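Local coordinates for protein transcriptional regulator, AraC family (Pseudomonas putida, PDB 3GRA) that probably acts as a sequence-specific DNA-binding transcription factor, of which this chain is the DJ-1/PfpI-like domain without the DNA-binding part, at residues Phe21-Asp26 against Asn162-Leu167; Asp37-Thr42 against Gly170-Leu175; Val29-Leu34 against Asp178-Gly183. All coordinates share one frame; numbering follows the deposited sequence.

Contact 1. Residues Phe21-Asp26 against Asn162-Leu167; sequences FTVAMD and NGAMEL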
ATOM      1  N   PHE A  21       1.203   1.313   4.782  1.00 23.24           N
ATOM      2  CA  PHE A  21       2.534   1.453   4.221  1.00 23.16           C
ATOM      3  C   PHE A  21       2.610   2.320   2.960  1.00 24.12           C
ATOM      4  O   PHE A  21       3.469   3.192   2.859  1.00 25.24           O
ATOM      5  CB  PHE A  21       3.127   0.080   3.926  1.00 19.00           C
ATOM      6  CG  PHE A  21       4.500   0.138   3.329  1.00 21.57           C
ATOM      7  CD1 PHE A  21       5.543   0.757   4.013  1.00 22.50           C
ATOM      8  CD2 PHE A  21       4.749  -0.409   2.082  1.00 22.27           C
ATOM      9  CE1 PHE A  21       6.805   0.827   3.456  1.00 22.92           C
ATOM     10  CE2 PHE A  21       6.016  -0.344   1.514  1.00 20.78           C
ATOM     11  CZ  PHE A  21       7.043   0.272   2.196  1.00 20.81           C
ATOM     12  N   THR A  22       1.719   2.081   2.004  1.00 25.47           N
ATOM     13  CA  THR A  22       1.736   2.837   0.758  1.00 28.85           C
ATOM     14  C   THR A  22       1.370   4.313   0.927  1.00 32.06           C
ATOM     15  O   THR A  22       1.920   5.168   0.232  1.00 33.41           O
ATOM     16  CB  THR A  22       0.809   2.203  -0.299  1.00 26.59           C
ATOM     17  OG1 THR A  22      -0.550   2.252   0.153  1.00 30.26           O
ATOM     18  CG2 THR A  22       1.206   0.757  -0.547  1.00 27.44           C
ATOM     19  N   VAL A  23       0.454   4.629   1.834  1.00 31.50           N
ATOM     20  CA  VAL A  23       0.122   6.030   2.015  1.00 33.84           C
ATOM     21  C   VAL A  23       1.288   6.766   2.698  1.00 33.81           C
ATOM     22  O   VAL A  23       1.621   7.891   2.332  1.00 33.61           O
ATOM     23  CB  VAL A  23      -1.178   6.212   2.834  1.00 35.83           C
ATOM     24  CG1 VAL A  23      -0.962   5.785   4.273  1.00 35.43           C
ATOM     25  CG2 VAL A  23      -1.619   7.668   2.764  1.00 38.03           C
ATOM     26  N   ALA A  24       1.920   6.132   3.683  1.00 32.59           N
ATOM     27  CA  ALA A  24       3.046   6.777   4.340  1.00 32.03           C
ATOM     28  C   ALA A  24       4.141   7.060   3.305  1.00 32.69           C
ATOM     29  O   ALA A  24       4.705   8.151   3.283  1.00 29.64           O
ATOM     30  CB  ALA A  24       3.592   5.903   5.451  1.00 30.13           C
HETATM   31  N   MSE A  25       4.423   6.073   2.451  1.00 33.17           N
HETATM   32  CA  MSE A  25       5.442   6.202   1.407  1.00 33.72           C
HETATM   33  C   MSE A  25       5.082   7.293   0.408  1.00 33.34           C
HETATM   34  O   MSE A  25       5.947   8.021  -0.070  1.00 33.07           O
HETATM   35  CB  MSE A  25       5.625   4.878   0.647  1.00 34.48           C
HETATM   36  CG  MSE A  25       6.509   3.842   1.333  1.00 34.17           C
HETATM   37 SE   MSE A  25       8.267   4.241   1.317  1.00 29.69          SE
HETATM   38  CE  MSE A  25       8.700   3.855  -0.366  1.00 35.72           C
ATOM     39  N   ASP A  26       3.804   7.385   0.082  1.00 34.62           N
ATOM     40  CA  ASP A  26       3.344   8.392  -0.849  1.00 37.73           C
ATOM     41  C   ASP A  26       3.800   9.762  -0.320  1.00 38.90           C
ATOM     42  O   ASP A  26       4.424  10.544  -1.043  1.00 40.31           O
ATOM     43  CB  ASP A  26       1.824   8.338  -0.954  1.00 39.85           C
ATOM     44  CG  ASP A  26       1.330   8.536  -2.370  1.00 45.29           C
ATOM     45  OD1 ASP A  26       2.164   8.834  -3.258  1.00 48.54           O
ATOM     46  OD2 ASP A  26       0.109   8.396  -2.598  1.00 46.13           O
ATOM     47  N   ASN A 162      -5.198   6.305   7.541  1.00 27.17           N
ATOM     48  CA  ASN A 162      -5.283   7.760   7.609  1.00 28.75           C
ATOM     49  C   ASN A 162      -4.340   8.297   8.678  1.00 27.39           C
ATOM     50  O   ASN A 162      -3.702   9.316   8.480  1.00 29.38           O
ATOM     51  CB  ASN A 162      -6.714   8.220   7.902  1.00 30.26           C
ATOM     52  CG  ASN A 162      -6.846   9.734   7.881  1.00 34.30           C
ATOM     53  OD1 ASN A 162      -7.242  10.346   8.870  1.00 33.43           O
ATOM     54  ND2 ASN A 162      -6.503  10.345   6.749  1.00 32.58           N
ATOM     55  N   GLY A 163      -4.254   7.594   9.808  1.00 27.66           N
ATOM     56  CA  GLY A 163      -3.356   8.000  10.876  1.00 25.02           C
ATOM     57  C   GLY A 163      -1.920   7.996  10.374  1.00 26.02           C
ATOM     58  O   GLY A 163      -1.109   8.848  10.758  1.00 26.38           O
ATOM     59  N   ALA A 164      -1.612   7.033   9.506  1.00 24.68           N
ATOM     60  CA  ALA A 164      -0.282   6.905   8.930  1.00 24.34           C
ATOM     61  C   ALA A 164       0.001   8.061   7.965  1.00 25.19           C
ATOM     62  O   ALA A 164       1.131   8.544   7.890  1.00 26.20           O
ATOM     63  CB  ALA A 164      -0.146   5.570   8.204  1.00 22.87           C
HETATM   64  N   MSE A 165      -1.010   8.494   7.218  1.00 24.61           N
HETATM   65  CA  MSE A 165      -0.810   9.618   6.296  1.00 25.84           C
HETATM   66  C   MSE A 165      -0.524  10.873   7.135  1.00 25.33           C
HETATM   67  O   MSE A 165       0.399  11.617   6.835  1.00 24.27           O
HETATM   68  CB  MSE A 165      -2.047   9.851   5.412  1.00 25.50           C
HETATM   69  CG  MSE A 165      -1.901  11.024   4.402  1.00 29.47           C
HETATM   70 SE   MSE A 165      -3.432  11.386   3.451  1.00 29.13          SE
HETATM   71  CE  MSE A 165      -4.306  12.365   4.662  1.00 32.01           C
ATOM     72  N   GLU A 166      -1.303  11.085   8.194  1.00 26.08           N
ATOM     73  CA  GLU A 166      -1.099  12.248   9.054  1.00 29.20           C
ATOM     74  C   GLU A 166       0.255  12.154   9.760  1.00 29.46           C
ATOM     75  O   GLU A 166       0.945  13.155   9.933  1.00 30.76           O
ATOM     76  CB  GLU A 166      -2.198  12.362  10.114  1.00 28.84           C
ATOM     77  CG  GLU A 166      -3.598  12.710   9.597  1.00 32.68           C
ATOM     78  CD  GLU A 166      -3.675  14.070   8.915  1.00 34.83           C
ATOM     79  OE1 GLU A 166      -2.871  14.971   9.254  1.00 35.98           O
ATOM     80  OE2 GLU A 166      -4.554  14.242   8.045  1.00 37.53           O
ATOM     81  N   LEU A 167       0.634  10.940  10.157  1.00 28.17           N
ATOM     82  CA  LEU A 167       1.892  10.734  10.852  1.00 25.88           C
ATOM     83  C   LEU A 167       3.079  11.199  10.012  1.00 24.26           C
ATOM     84  O   LEU A 167       3.935  11.924  10.508  1.00 24.20           O
ATOM     85  CB  LEU A 167       2.059   9.260  11.240  1.00 25.23           C
ATOM     86  CG  LEU A 167       3.273   8.916  12.116  1.00 25.43           C
ATOM     87  CD1 LEU A 167       3.095   9.497  13.516  1.00 23.44           C
ATOM     88  CD2 LEU A 167       3.427   7.401  12.196  1.00 24.13           C
TER

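Contact 2. Residues Asp37-Thr42 against Gly170-Leu175; sequences DSFQFT and GLVRRL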
ATOM      1  N   ASP A  37      15.601  15.032  -2.702  1.00 58.13           N
ATOM      2  CA  ASP A  37      16.285  14.284  -1.652  1.00 57.71           C
ATOM      3  C   ASP A  37      15.974  14.703  -0.217  1.00 54.73           C
ATOM      4  O   ASP A  37      16.874  14.878   0.606  1.00 54.08           O
ATOM      5  CB  ASP A  37      17.804  14.292  -1.880  1.00 61.30           C
ATOM      6  CG  ASP A  37      18.383  15.685  -1.905  1.00 63.47           C
ATOM      7  OD1 ASP A  37      18.165  16.438  -0.931  1.00 64.46           O
ATOM      8  OD2 ASP A  37      19.060  16.021  -2.901  1.00 65.25           O
ATOM      9  N   SER A  38      14.691  14.859   0.083  1.00 51.13           N
ATOM     10  CA  SER A  38      14.295  15.214   1.437  1.00 48.41           C
ATOM     11  C   SER A  38      14.313  13.926   2.258  1.00 44.06           C
ATOM     12  O   SER A  38      14.656  13.933   3.434  1.00 42.24           O
ATOM     13  CB  SER A  38      12.889  15.814   1.442  1.00 48.78           C
ATOM     14  OG  SER A  38      12.833  16.981   0.644  1.00 50.69           O
ATOM     15  N   PHE A  39      13.970  12.816   1.607  1.00 40.77           N
ATOM     16  CA  PHE A  39      13.920  11.507   2.266  1.00 38.34           C
ATOM     17  C   PHE A  39      14.511  10.357   1.441  1.00 36.77           C
ATOM     18  O   PHE A  39      14.396  10.330   0.218  1.00 35.01           O
ATOM     19  CB  PHE A  39      12.465  11.121   2.567  1.00 35.09           C
ATOM     20  CG  PHE A  39      11.744  12.072   3.472  1.00 33.71           C
ATOM     21  CD1 PHE A  39      11.978  12.066   4.836  1.00 34.37           C
ATOM     22  CD2 PHE A  39      10.799  12.953   2.961  1.00 32.42           C
ATOM     23  CE1 PHE A  39      11.283  12.915   5.679  1.00 34.45           C
ATOM     24  CE2 PHE A  39      10.101  13.809   3.799  1.00 31.65           C
ATOM     25  CZ  PHE A  39      10.341  13.789   5.160  1.00 30.80           C
ATOM     26  N   GLN A  40      15.110   9.400   2.145  1.00 36.73           N
ATOM     27  CA  GLN A  40      15.654   8.178   1.552  1.00 37.02           C
ATOM     28  C   GLN A  40      14.999   7.062   2.375  1.00 35.83           C
ATOM     29  O   GLN A  40      15.072   7.065   3.606  1.00 35.35           O
ATOM     30  CB  GLN A  40      17.174   8.088   1.713  1.00 37.69           C
ATOM     31  CG  GLN A  40      17.938   9.269   1.168  1.00 43.02           C
ATOM     32  CD  GLN A  40      19.440   9.077   1.281  1.00 45.10           C
ATOM     33  OE1 GLN A  40      20.052   8.396   0.457  1.00 46.02           O
ATOM     34  NE2 GLN A  40      20.039   9.670   2.312  1.00 43.90           N
ATOM     35  N   PHE A  41      14.368   6.107   1.703  1.00 35.19           N
ATOM     36  CA  PHE A  41      13.679   5.025   2.402  1.00 34.71           C
ATOM     37  C   PHE A  41      13.859   3.653   1.742  1.00 33.70           C
ATOM     38  O   PHE A  41      14.159   3.563   0.551  1.00 30.39           O
ATOM     39  CB  PHE A  41      12.196   5.390   2.507  1.00 34.89           C
ATOM     40  CG  PHE A  41      11.718   6.257   1.381  1.00 36.98           C
ATOM     41  CD1 PHE A  41      11.346   5.702   0.168  1.00 39.64           C
ATOM     42  CD2 PHE A  41      11.728   7.645   1.507  1.00 40.05           C
ATOM     43  CE1 PHE A  41      10.986   6.516  -0.917  1.00 41.54           C
ATOM     44  CE2 PHE A  41      11.374   8.469   0.434  1.00 40.31           C
ATOM     45  CZ  PHE A  41      11.005   7.901  -0.780  1.00 41.61           C
ATOM     46  N   THR A  42      13.669   2.594   2.530  1.00 32.09           N
ATOM     47  CA  THR A  42      13.825   1.228   2.041  1.00 32.58           C
ATOM     48  C   THR A  42      12.915   0.218   2.743  1.00 30.38           C
ATOM     49  O   THR A  42      12.818   0.195   3.969  1.00 25.34           O
ATOM     50  CB  THR A  42      15.258   0.717   2.249  1.00 34.57           C
ATOM     51  OG1 THR A  42      16.192   1.733   1.878  1.00 40.11           O
ATOM     52  CG2 THR A  42      15.507  -0.511   1.392  1.00 35.14           C
ATOM     53  N   GLY A 170       3.116  14.785   9.638  1.00 25.29           N
ATOM     54  CA  GLY A 170       3.624  15.372  10.861  1.00 25.40           C
ATOM     55  C   GLY A 170       5.140  15.390  10.796  1.00 26.06           C
ATOM     56  O   GLY A 170       5.792  16.341  11.233  1.00 24.97           O
ATOM     57  N   LEU A 171       5.703  14.331  10.222  1.00 26.82           N
ATOM     58  CA  LEU A 171       7.143  14.228  10.092  1.00 27.83           C
ATOM     59  C   LEU A 171       7.659  15.269   9.098  1.00 29.95           C
ATOM     60  O   LEU A 171       8.660  15.930   9.359  1.00 28.40           O
ATOM     61  CB  LEU A 171       7.541  12.820   9.627  1.00 26.39           C
ATOM     62  CG  LEU A 171       9.040  12.566   9.387  1.00 23.90           C
ATOM     63  CD1 LEU A 171       9.812  12.927  10.652  1.00 23.09           C
ATOM     64  CD2 LEU A 171       9.295  11.088   9.021  1.00 23.53           C
ATOM     65  N   VAL A 172       6.974  15.410   7.964  1.00 30.84           N
ATOM     66  CA  VAL A 172       7.381  16.376   6.946  1.00 34.60           C
ATOM     67  C   VAL A 172       7.321  17.804   7.498  1.00 36.31           C
ATOM     68  O   VAL A 172       8.211  18.618   7.263  1.00 36.82           O
ATOM     69  CB  VAL A 172       6.477  16.269   5.701  1.00 35.45           C
ATOM     70  CG1 VAL A 172       6.883  17.308   4.659  1.00 35.04           C
ATOM     71  CG2 VAL A 172       6.577  14.860   5.116  1.00 36.11           C
ATOM     72  N   ARG A 173       6.263  18.087   8.243  1.00 37.58           N
ATOM     73  CA  ARG A 173       6.043  19.395   8.851  1.00 38.37           C
ATOM     74  C   ARG A 173       7.178  19.746   9.827  1.00 39.22           C
ATOM     75  O   ARG A 173       7.696  20.862   9.824  1.00 39.82           O
ATOM     76  CB  ARG A 173       4.695  19.348   9.578  1.00 38.32           C
ATOM     77  CG  ARG A 173       4.122  20.657  10.055  1.00 40.03           C
ATOM     78  CD  ARG A 173       2.681  20.434  10.526  1.00 39.34           C
ATOM     79  NE  ARG A 173       1.791  20.053   9.427  1.00 41.70           N
ATOM     80  CZ  ARG A 173       0.910  19.052   9.475  1.00 43.89           C
ATOM     81  NH1 ARG A 173       0.794  18.307  10.570  1.00 42.79           N
ATOM     82  NH2 ARG A 173       0.125  18.804   8.434  1.00 42.14           N
ATOM     83  N   ARG A 174       7.564  18.775  10.649  1.00 40.22           N
ATOM     84  CA  ARG A 174       8.613  18.942  11.652  1.00 40.70           C
ATOM     85  C   ARG A 174      10.031  19.072  11.090  1.00 42.48           C
ATOM     86  O   ARG A 174      10.936  19.562  11.774  1.00 42.87           O
ATOM     87  CB  ARG A 174       8.563  17.758  12.623  1.00 41.67           C
ATOM     88  CG  ARG A 174       9.778  17.583  13.522  1.00 43.82           C
ATOM     89  CD  ARG A 174       9.786  18.558  14.684  1.00 46.03           C
ATOM     90  NE  ARG A 174      10.987  18.414  15.505  1.00 48.98           N
ATOM     91  CZ  ARG A 174      11.252  17.372  16.286  1.00 51.15           C
ATOM     92  NH1 ARG A 174      10.404  16.357  16.371  1.00 51.68           N
ATOM     93  NH2 ARG A 174      12.373  17.346  16.996  1.00 52.49           N
ATOM     94  N   LEU A 175      10.227  18.645   9.849  1.00 42.81           N
ATOM     95  CA  LEU A 175      11.543  18.697   9.235  1.00 44.75           C
ATOM     96  C   LEU A 175      11.727  19.800   8.194  1.00 47.38           C
ATOM     97  O   LEU A 175      12.743  20.487   8.191  1.00 46.73           O
ATOM     98  CB  LEU A 175      11.862  17.346   8.583  1.00 44.03           C
ATOM     99  CG  LEU A 175      11.870  16.109   9.483  1.00 43.09           C
ATOM    100  CD1 LEU A 175      11.966  14.851   8.634  1.00 40.71           C
ATOM    101  CD2 LEU A 175      13.023  16.201  10.457  1.00 41.90           C
TER

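Contact 3. Residues Val29-Leu34 against Asp178-Gly183; sequences VTANLL and DGLAEG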
ATOM      1  N   VAL A  29       7.497  10.231  -0.756  1.00 39.29           N
ATOM      2  CA  VAL A  29       7.906  10.342  -2.147  1.00 40.51           C
ATOM      3  C   VAL A  29       7.430  11.701  -2.678  1.00 41.14           C
ATOM      4  O   VAL A  29       8.212  12.463  -3.253  1.00 39.76           O
ATOM      5  CB  VAL A  29       7.317   9.197  -3.006  1.00 40.38           C
ATOM      6  CG1 VAL A  29       7.629   9.425  -4.475  1.00 41.08           C
ATOM      7  CG2 VAL A  29       7.903   7.857  -2.561  1.00 39.65           C
ATOM      8  N   THR A  30       6.153  12.006  -2.455  1.00 41.31           N
ATOM      9  CA  THR A  30       5.583  13.269  -2.902  1.00 42.78           C
ATOM     10  C   THR A  30       6.393  14.439  -2.341  1.00 44.24           C
ATOM     11  O   THR A  30       6.573  15.457  -3.010  1.00 44.35           O
ATOM     12  CB  THR A  30       4.116  13.396  -2.453  1.00 42.91           C
ATOM     13  OG1 THR A  30       3.366  12.302  -2.989  1.00 42.20           O
ATOM     14  CG2 THR A  30       3.504  14.708  -2.941  1.00 42.15           C
ATOM     15  N   ALA A  31       6.888  14.285  -1.118  1.00 43.99           N
ATOM     16  CA  ALA A  31       7.684  15.332  -0.501  1.00 45.64           C
ATOM     17  C   ALA A  31       8.894  15.577  -1.384  1.00 47.52           C
ATOM     18  O   ALA A  31       9.252  16.722  -1.653  1.00 47.26           O
ATOM     19  CB  ALA A  31       8.130  14.921   0.899  1.00 42.21           C
ATOM     20  N   ASN A  32       9.519  14.491  -1.830  1.00 49.94           N
ATOM     21  CA  ASN A  32      10.692  14.567  -2.698  1.00 52.07           C
ATOM     22  C   ASN A  32      10.349  15.200  -4.042  1.00 53.30           C
ATOM     23  O   ASN A  32      11.177  15.881  -4.647  1.00 54.33           O
ATOM     24  CB  ASN A  32      11.270  13.171  -2.953  1.00 50.04           C
ATOM     25  CG  ASN A  32      12.002  12.614  -1.756  1.00 47.10           C
ATOM     26  OD1 ASN A  32      12.654  13.351  -1.016  1.00 47.21           O
ATOM     27  ND2 ASN A  32      11.919  11.307  -1.572  1.00 46.09           N
ATOM     28  N   LEU A  33       9.128  14.956  -4.502  1.00 54.18           N
ATOM     29  CA  LEU A  33       8.659  15.482  -5.777  1.00 55.03           C
ATOM     30  C   LEU A  33       8.739  17.012  -5.802  1.00 56.17           C
ATOM     31  O   LEU A  33       9.023  17.609  -6.839  1.00 54.86           O
ATOM     32  CB  LEU A  33       7.211  15.046  -6.017  1.00 55.30           C
ATOM     33  CG  LEU A  33       6.783  14.838  -7.471  1.00 56.34           C
ATOM     34  CD1 LEU A  33       7.080  13.398  -7.866  1.00 57.11           C
ATOM     35  CD2 LEU A  33       5.302  15.125  -7.641  1.00 57.20           C
ATOM     36  N   LEU A  34       8.490  17.629  -4.648  1.00 57.38           N
ATOM     37  CA  LEU A  34       8.506  19.084  -4.509  1.00 57.66           C
ATOM     38  C   LEU A  34       9.831  19.600  -3.950  1.00 58.12           C
ATOM     39  O   LEU A  34      10.211  20.745  -4.197  1.00 58.68           O
ATOM     40  CB  LEU A  34       7.362  19.523  -3.596  1.00 57.61           C
ATOM     41  CG  LEU A  34       5.966  19.039  -3.985  1.00 57.70           C
ATOM     42  CD1 LEU A  34       4.968  19.422  -2.908  1.00 56.59           C
ATOM     43  CD2 LEU A  34       5.577  19.636  -5.326  1.00 58.43           C
ATOM     44  N   ASP A 178       5.710  23.758   7.446  1.00 55.45           N
ATOM     45  CA  ASP A 178       4.305  23.634   7.089  1.00 56.13           C
ATOM     46  C   ASP A 178       4.159  23.795   5.580  1.00 56.19           C
ATOM     47  O   ASP A 178       3.274  23.204   4.958  1.00 55.94           O
ATOM     48  CB  ASP A 178       3.483  24.714   7.806  1.00 57.31           C
ATOM     49  CG  ASP A 178       3.762  24.772   9.303  1.00 58.70           C
ATOM     50  OD1 ASP A 178       3.479  23.778  10.006  1.00 57.79           O
ATOM     51  OD2 ASP A 178       4.266  25.818   9.777  1.00 60.58           O
ATOM     52  N   GLY A 179       5.042  24.598   4.998  1.00 56.40           N
ATOM     53  CA  GLY A 179       5.006  24.839   3.568  1.00 55.27           C
ATOM     54  C   GLY A 179       5.054  23.581   2.725  1.00 54.13           C
ATOM     55  O   GLY A 179       4.207  23.389   1.849  1.00 55.30           O
ATOM     56  N   LEU A 180       6.036  22.720   2.981  1.00 52.46           N
ATOM     57  CA  LEU A 180       6.171  21.479   2.217  1.00 50.60           C
ATOM     58  C   LEU A 180       5.003  20.535   2.488  1.00 50.09           C
ATOM     59  O   LEU A 180       4.382  20.024   1.560  1.00 49.74           O
ATOM     60  CB  LEU A 180       7.488  20.783   2.568  1.00 49.69           C
ATOM     61  CG  LEU A 180       7.972  19.723   1.577  1.00 50.37           C
ATOM     62  CD1 LEU A 180       8.222  20.373   0.228  1.00 50.83           C
ATOM     63  CD2 LEU A 180       9.243  19.076   2.091  1.00 49.98           C
ATOM     64  N   ALA A 181       4.698  20.321   3.764  1.00 50.79           N
ATOM     65  CA  ALA A 181       3.608  19.428   4.155  1.00 50.63           C
ATOM     66  C   ALA A 181       2.281  19.848   3.543  1.00 51.13           C
ATOM     67  O   ALA A 181       1.522  19.013   3.049  1.00 49.25           O
ATOM     68  CB  ALA A 181       3.488  19.377   5.671  1.00 48.76           C
ATOM     69  N   GLU A 182       2.003  21.146   3.580  1.00 53.56           N
ATOM     70  CA  GLU A 182       0.767  21.669   3.023  1.00 55.51           C
ATOM     71  C   GLU A 182       0.751  21.402   1.521  1.00 55.63           C
ATOM     72  O   GLU A 182      -0.289  21.084   0.950  1.00 55.93           O
ATOM     73  CB  GLU A 182       0.656  23.175   3.287  1.00 57.87           C
ATOM     74  CG  GLU A 182      -0.690  23.771   2.903  1.00 61.37           C
ATOM     75  CD  GLU A 182      -0.681  25.298   2.846  1.00 63.74           C
ATOM     76  OE1 GLU A 182      -1.774  25.889   2.703  1.00 64.25           O
ATOM     77  OE2 GLU A 182       0.413  25.902   2.931  1.00 65.51           O
ATOM     78  N   GLY A 183       1.913  21.528   0.888  1.00 56.11           N
ATOM     79  CA  GLY A 183       2.004  21.296  -0.545  1.00 57.10           C
ATOM     80  C   GLY A 183       1.832  19.830  -0.896  1.00 57.31           C
ATOM     81  O   GLY A 183       1.224  19.489  -1.913  1.00 56.33           O
TER

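Contact 1. Residues Phe21-Asp26 against Asn162-Leu167
V23 reaches across from helix 18-34 and sets its two methyl groups against A164 and M165 of helix 161-176. In this DJ-1/PfpI-like domain the two helices pack side by side on the same face of the central sheet. They run nearly parallel: the axes of the two short segments come within 8.1 Å and make an angle of 21°. A24 and M165 stand nearest, with their CA atoms 5.2 Å apart.

V23 carries most of the contact. Its CG2 lies anti to the backbone N and meets the base of the M165 side chain. V23 CG2 is 3.5 Å from M165 CB, tighter than usual for two carbons, and 3.7 Å from M165 CG. The other methyl, CG1, sits between the backbone N and the carbonyl carbon (chi1 69°). V23 CG1 comes to 4.0 Å from A164 CB and also nears the backbone N of M165. Both branches therefore touch M165.

M165 is a selenomethionine. Its CG is anti to the backbone N (chi1 -180°), and the chain stays extended until it bends at chi3. The V23 and M165 side chains cross at about a right angle. The end of M165 leads away from helix 18-34, and its selenium is only grazed by V23 CG2. A24 CB passes loosely by the carbonyl O of A164, at 4.4 Å.

Behind A164 lie A158 and L107 of the central sheet. On another side of helix 18-34, T22 packs on M18 of the second subunit. The touching side chains are wholly apolar, so the contact depends on close fit and burial of carbon rather than on charge or directed bonds.

Contact 2. Residues Asp37-Thr42 against Gly170-Leu175
This is an apolar contact between strand and helix, with F39 at the start of strand 39-45 packed against the C-terminal part of helix 161-176. It lies in the layer between the central sheet and the helices on one of its sides. The backbones stay well apart, with 12.8 Å between the axes of the short segments. F39 and the helix side chains bridge the gap between them.

Three aliphatic side chains meet the outer part of the ring. L175 CD1 comes closest, 3.6 Å from F39 CE1. V172 CG2 lies 3.9 Å from F39 CE2 and equally near CZ, so it meets the CE2-CZ part of the ring, while L175 meets CE1. L171 CD2 adds a looser touch at 4.3 Å from F39 CE1. All three methyls approach obliquely. The ring is directed to the helix by chi1 of -60°, which places CG anti to the carbonyl carbon. The V172 side chain crosses that of F39 at about a right angle.

An alanine at F39 would probably take the aromatic ring from the methyls of V172 and L175 and open a gap between strand and helix.

F39 also packs on A31 of helix 18-34 and on Y6 of the adjoining strand 6-12. L175 touches Y6 as well. On the helix side, V172 continues to L180 and A181 of helix 178-188, so F39 and V172 together join strand 39-45 to helices 18-34, 161-176 and 178-188.

Contact 3. Residues Val29-Leu34 against Asp178-Gly183
L180 and L34 form the main apolar pair where helix 18-34 and helix 178-188 cross, at the margin of a DJ-1/PfpI-like alpha/beta domain. The short segments make an angle of 114°, and their axes approach to 9.7 Å. A31 and L180 have the nearest CA atoms, 6.9 Å apart.

The side-chain contacts are mainly aliphatic. L180 has its CG anti to the backbone N (chi1 -162°), which brings the end of the side chain closer to helix 18-34 than its base. Its two methyls then divide the work. L180 CD1 lies 4.0 Å from L34 CB, while L180 CD2 is at a looser 4.5 Å from A31 CB. L180 thus lies alongside A31 and L34, one turn of helix 18-34. It also packs on V172 of helix 161-176, which ties the crossing to a third helix. Further along helix 178-188, I187 touches L34 and T30.

The remaining contacts join side chain to backbone. L180 CD1 approaches the carbonyl O of A31 at 4.2 Å. L34, in the last turn of its helix, has its CB directed toward helix 178-188, and its CD1 ends against G183.

G183 has no side chain, and a CB there would lie tight against L34 CD1. That methyl instead rests on the main chain, with L34 CD1 3.7 Å from the carbonyl C of G183 and 3.9 Å from its O.

In the fold
Contacts 1 and 3 share helix 18-34; contacts 1 and 2 share helix 161-176. The centres of contacts 1 and 2 are about 12 Å apart. Contact 3 lies about 13 Å from contact 1 and about 9 Å from contact 2, centre to centre. Each joins an early part of the chain to a late one. Contact 1 alternates in sequence with the others, while contact 2 falls between the two segments of contact 3. N32 of contact 3 links it to contact 2: its OD1 probably accepts hydrogen bonds from S38 N and F39 N. Together they hold the N-terminal and C-terminal parts of this domain on one side of the central sheet, away from the magnesium-binding D91.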